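Local atomic coordinates of HAD superfamily hydrolase (Brucella suis biovar 1, PDB entry 6NQ4), a protein that probably acts as a phosphatase of the haloacid dehalogenase superfamily, and here holds a sodium ion and a phosphate ion side by side. Residues F40-V43 against W44-H48; V85-M88 against S89-V93. All blocks are in the same frame, centred on the assembly; numbering follows the deposited sequence.

Both contacts belong to the α/β core built on the parallel sheet of order 3-2-1-4-5-6, and they follow each other along the chain. Contact 1 comes first, where strand 38-41 runs out into the loop that binds sodium and phosphate; contact 2 lies at the C-terminal end of helix 81-90, in the crossover from strand 70-75 to strand 100-103. Their centres are about 13 Å apart, yet their side chains meet: His48 CD2 lies 3.8 Å from Met88 CG, Val47 CG1 lies 4.0 Å from Val93 CG2, and Trp44 CZ2 packs 3.4 Å from Gln87 OE1. Contact 2 thus backs the loop of contact 1, whose Asp42 and Trp44 backbone bind the ions.

Contact 1: residues F40-V43 against W44-H48; sequences FCDV and WGVVH. With NA (sodium ion), chain H; PO4 (phosphate ion), chain G.
Val43 O accepts backbone bonds from Val46 N and Val47 N in a tight turn directly after strand 38-41, with a third, weak bond from His48 N. Val47 N donates at 2.8 Å to Val43 O within the carbonyl plane, whereas Val46 N, 3.0 Å from Val43 O, comes from above that plane, 42° out of it. This turn, closed by an i to i+4 bond, is consistent with the squiggle that follows the first strand in HAD enzymes. The tightly packed side is apolar: Val46 CG1 rests 3.9 Å from Cys41 SG, and Val43 CG1, anti to the backbone N (chi1 177°), touches both Trp44 CE3 (3.7 Å) and His48 NE2 (3.5 Å), meeting each ring obliquely. His48 CE1 in turn lies over one face of the indole, toward its rim, while His48 ND1 is hydrogen-bonded to Gly50 N.

The other side is polar and hydrated, where Trp44 and Gly45 are partly exposed. There Asp42 OD2 and Trp44 O each bind sodium at 2.4 Å, alongside two waters and phosphate O1, and Asp246 completes the site. Trp44 N donates to phosphate O2 at 2.9 Å in a nearly straight bond (162°), while Asp42 OD1 forms a salt bridge with Lys215. Sodium probably occupies the place of the usual HAD magnesium; the phosphate probably comes from the crystallisation liquor. Strands 70-75 and 241-245 flank strand 38-41, the former also meeting Val43 and Trp44, while strand 185-188 reaches the indole.

Contact 2: residues V85-M88 against S89-V93; sequences VAQM and SLLGV
Met88 O and Val93 N, 2.9 Å apart with an N-H...O angle of 161°, form the long bond of a Schellman motif that ends helix 81-90. The second bond lies inside it, from Gly92 N to Ser89 O at 3.0 Å. Gly92 makes the reversal possible: its positive phi (94°) turns the chain out of the helical path, a backbone shape that suits glycine. Val93 N approaches Met88 O from above the carbonyl plane, 36° out of it, as the chain folds back over the helix end.

Before the cap, the regular helical ladder is intact. Ser89 N bonds to Val85 O at 2.9 Å and Leu90 N to Ala86 O at 3.0 Å, both close to straight. The last rung, Leu91 N to Gln87 O, is also 3.0 Å but more bent, as might be expected where the helix gives way to the cap.

Outside this polar frame, the turn brings Val93 back against the helix, where its CB sits 3.9 Å from Met88 CB; both residues are buried. Val85 and Met88 also touch Val101 of strand 100-103 and Tyr98 before it, so that this face of the helix lies against the edge strand within the β-α-β crossover from strand 70-75 to strand 100-103. Ala86, Ser89 and Leu90, by contrast, are exposed. Gln87 and Leu91 run side by side, pointing the same way; the Gln87 chain is extended, and its OE1 accepts a bond from Arg79 NH2. Nearer the backbone, Gln87 CG packs 4.0 Å from Leu91 CD1.

Contact 1: residues F40-V43 against W44-H48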
loop_
_atom_site.group_PDB
_atom_site.type_symbol
_atom_site.label_atom_id
_atom_site.label_comp_id
_atom_site.label_asym_id
_atom_site.label_seq_id
_atom_site.Cartn_x
_atom_site.Cartn_y
_atom_site.Cartn_z
ATOM N N PHE A 40 5.363 -11.828 -0.871
ATOM C CA PHE A 40 4.764 -10.506 -1.072
ATOM C C PHE A 40 5.128 -9.695 0.168
ATOM O O PHE A 40 4.600 -9.957 1.256
ATOM C CB PHE A 40 3.235 -10.584 -1.191
ATOM C CG PHE A 40 2.701 -11.286 -2.434
ATOM C CD1 PHE A 40 3.530 -11.728 -3.456
ATOM C CD2 PHE A 40 1.332 -11.502 -2.551
ATOM C CE1 PHE A 40 2.989 -12.381 -4.584
ATOM C CE2 PHE A 40 0.789 -12.138 -3.657
ATOM C CZ PHE A 40 1.618 -12.579 -4.677
ATOM N N CYS A 41 6.035 -8.729 0.024
ATOM C CA CYS A 41 6.588 -8.018 1.174
ATOM C C CYS A 41 6.166 -6.554 1.182
ATOM O O CYS A 41 6.344 -5.846 0.191
ATOM C CB CYS A 41 8.116 -8.139 1.206
ATOM S SG CYS A 41 8.875 -7.502 2.737
ATOM N N ASP A 42 5.685 -6.102 2.335
ATOM C CA ASP A 42 5.369 -4.705 2.606
ATOM C C ASP A 42 6.621 -3.829 2.469
ATOM O O ASP A 42 7.753 -4.292 2.638
ATOM C CB ASP A 42 4.910 -4.701 4.070
ATOM C CG ASP A 42 4.246 -3.449 4.494
ATOM O OD1 ASP A 42 3.787 -2.695 3.621
ATOM O OD2 ASP A 42 4.167 -3.250 5.731
ATOM N N VAL A 43 6.413 -2.543 2.175
ATOM C CA VAL A 43 7.523 -1.598 2.020
ATOM C C VAL A 43 7.659 -0.650 3.223
ATOM O O VAL A 43 8.606 -0.773 4.016
ATOM C CB VAL A 43 7.451 -0.838 0.674
ATOM C CG1 VAL A 43 8.580 0.205 0.577
ATOM C CG2 VAL A 43 7.535 -1.830 -0.523
ATOM N N TRP A 44 6.727 0.291 3.397
ATOM C CA TRP A 44 6.861 1.245 4.505
ATOM C C TRP A 44 6.763 0.542 5.855
ATOM O O TRP A 44 5.839 -0.238 6.109
ATOM C CB TRP A 44 5.801 2.332 4.411
ATOM C CG TRP A 44 6.255 3.532 3.649
ATOM C CD1 TRP A 44 6.721 4.707 4.172
ATOM C CD2 TRP A 44 6.316 3.668 2.240
ATOM N NE1 TRP A 44 7.030 5.580 3.173
ATOM C CE2 TRP A 44 6.785 4.974 1.967
ATOM C CE3 TRP A 44 5.982 2.824 1.172
ATOM C CZ2 TRP A 44 6.962 5.455 0.666
ATOM C CZ3 TRP A 44 6.158 3.298 -0.125
ATOM C CH2 TRP A 44 6.641 4.603 -0.367
ATOM N N GLY A 45 7.726 0.824 6.720
ATOM C CA GLY A 45 7.776 0.223 8.023
ATOM C C GLY A 45 8.485 -1.100 8.075
ATOM O O GLY A 45 8.682 -1.637 9.182
ATOM N N VAL A 46 8.849 -1.662 6.921
ATOM C CA VAL A 46 9.467 -2.982 6.862
ATOM C C VAL A 46 10.788 -2.889 6.115
ATOM O O VAL A 46 11.816 -3.372 6.601
ATOM C CB VAL A 46 8.508 -4.011 6.229
ATOM C CG1 VAL A 46 9.235 -5.338 5.988
ATOM C CG2 VAL A 46 7.275 -4.212 7.128
ATOM N N VAL A 47 10.774 -2.270 4.928
ATOM C CA VAL A 47 11.985 -2.056 4.131
ATOM C C VAL A 47 12.586 -0.673 4.378
ATOM O O VAL A 47 13.816 -0.511 4.411
ATOM C CB VAL A 47 11.664 -2.273 2.634
ATOM C CG1 VAL A 47 12.850 -1.861 1.754
ATOM C CG2 VAL A 47 11.254 -3.718 2.378
ATOM N N HIS A 48 11.740 0.344 4.526
ATOM C CA HIS A 48 12.207 1.703 4.792
ATOM C C HIS A 48 11.081 2.479 5.457
ATOM O O HIS A 48 9.948 1.995 5.551
ATOM C CB HIS A 48 12.765 2.404 3.534
ATOM C CG HIS A 48 11.741 2.786 2.504
ATOM N ND1 HIS A 48 10.837 3.809 2.693
ATOM C CD2 HIS A 48 11.537 2.332 1.238
ATOM C CE1 HIS A 48 10.109 3.958 1.598
ATOM N NE2 HIS A 48 10.516 3.077 0.702
HETATM NA NA NA H . 3.656 -1.019 6.568
HETATM P P PO4 G . 2.859 0.112 2.841
HETATM O O1 PO4 G . 3.137 -0.361 4.268
HETATM O O2 PO4 G . 4.145 0.147 2.034
HETATM O O3 PO4 G . 2.393 1.550 3.135
HETATM O O4 PO4 G . 1.729 -0.674 2.222
HETATM O O HOH W 1 1.285 -1.768 6.407
HETATM O O HOH W 2 3.189 1.356 7.093
#

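Contact 2: residues V85-M88 against S89-V93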
loop_
_atom_site.group_PDB
_atom_site.type_symbol
_atom_site.label_atom_id
_atom_site.label_comp_id
_atom_site.label_asym_id
_atom_site.label_seq_id
_atom_site.Cartn_x
_atom_site.Cartn_y
_atom_site.Cartn_z
ATOM N N VAL A 85 10.079 2.686 -6.936
ATOM C CA VAL A 85 11.419 2.160 -7.198
ATOM C C VAL A 85 12.468 3.261 -7.068
ATOM O O VAL A 85 13.510 3.077 -6.423
ATOM C CB VAL A 85 11.481 1.484 -8.584
ATOM C CG1 VAL A 85 12.930 1.256 -9.022
ATOM C CG2 VAL A 85 10.754 0.141 -8.568
ATOM N N ALA A 86 12.228 4.416 -7.698
ATOM C CA ALA A 86 13.209 5.500 -7.645
ATOM C C ALA A 86 13.430 5.970 -6.214
ATOM O O ALA A 86 14.573 6.203 -5.791
ATOM C CB ALA A 86 12.742 6.665 -8.512
ATOM N N GLN A 87 12.348 6.102 -5.448
ATOM C CA GLN A 87 12.492 6.524 -4.062
ATOM C C GLN A 87 13.281 5.501 -3.251
ATOM O O GLN A 87 14.157 5.877 -2.456
ATOM C CB GLN A 87 11.126 6.776 -3.450
ATOM C CG GLN A 87 11.219 7.091 -1.984
ATOM C CD GLN A 87 9.854 7.318 -1.412
ATOM O OE1 GLN A 87 8.895 6.649 -1.813
ATOM N NE2 GLN A 87 9.744 8.249 -0.459
ATOM N N MET A 88 13.005 4.204 -3.448
ATOM C CA MET A 88 13.777 3.172 -2.763
ATOM C C MET A 88 15.254 3.278 -3.103
ATOM O O MET A 88 16.110 3.117 -2.226
ATOM C CB MET A 88 13.263 1.783 -3.148
ATOM C CG MET A 88 11.953 1.408 -2.471
ATOM S SD MET A 88 11.646 -0.358 -2.562
ATOM C CE MET A 88 11.584 -0.551 -4.301
ATOM N N SER A 89 15.579 3.510 -4.381
ATOM C CA SER A 89 16.983 3.652 -4.775
ATOM C C SER A 89 17.637 4.829 -4.064
ATOM O O SER A 89 18.767 4.716 -3.575
ATOM C CB SER A 89 17.090 3.803 -6.297
ATOM O OG SER A 89 16.705 2.591 -6.911
ATOM N N LEU A 90 16.939 5.972 -4.005
ATOM C CA LEU A 90 17.466 7.137 -3.289
ATOM C C LEU A 90 17.698 6.832 -1.812
ATOM O O LEU A 90 18.640 7.370 -1.216
ATOM C CB LEU A 90 16.521 8.332 -3.477
ATOM C CG LEU A 90 16.672 8.985 -4.868
ATOM C CD1 LEU A 90 15.372 9.652 -5.259
ATOM C CD2 LEU A 90 17.780 10.026 -4.841
ATOM N N LEU A 91 16.877 5.954 -1.219
ATOM C CA LEU A 91 17.015 5.556 0.178
ATOM C C LEU A 91 18.004 4.411 0.378
ATOM O O LEU A 91 18.172 3.954 1.507
ATOM C CB LEU A 91 15.636 5.173 0.736
ATOM C CG LEU A 91 14.644 6.328 0.822
ATOM C CD1 LEU A 91 13.257 5.852 1.237
ATOM C CD2 LEU A 91 15.194 7.387 1.796
ATOM N N GLY A 92 18.666 3.934 -0.677
ATOM C CA GLY A 92 19.695 2.918 -0.534
ATOM C C GLY A 92 19.260 1.477 -0.704
ATOM O O GLY A 92 20.051 0.574 -0.408
ATOM N N VAL A 93 18.046 1.224 -1.180
ATOM C CA VAL A 93 17.614 -0.144 -1.463
ATOM C C VAL A 93 18.183 -0.597 -2.805
ATOM O O VAL A 93 17.852 -0.014 -3.851
ATOM C CB VAL A 93 16.083 -0.246 -1.468
ATOM C CG1 VAL A 93 15.645 -1.709 -1.679
ATOM C CG2 VAL A 93 15.502 0.362 -0.192
#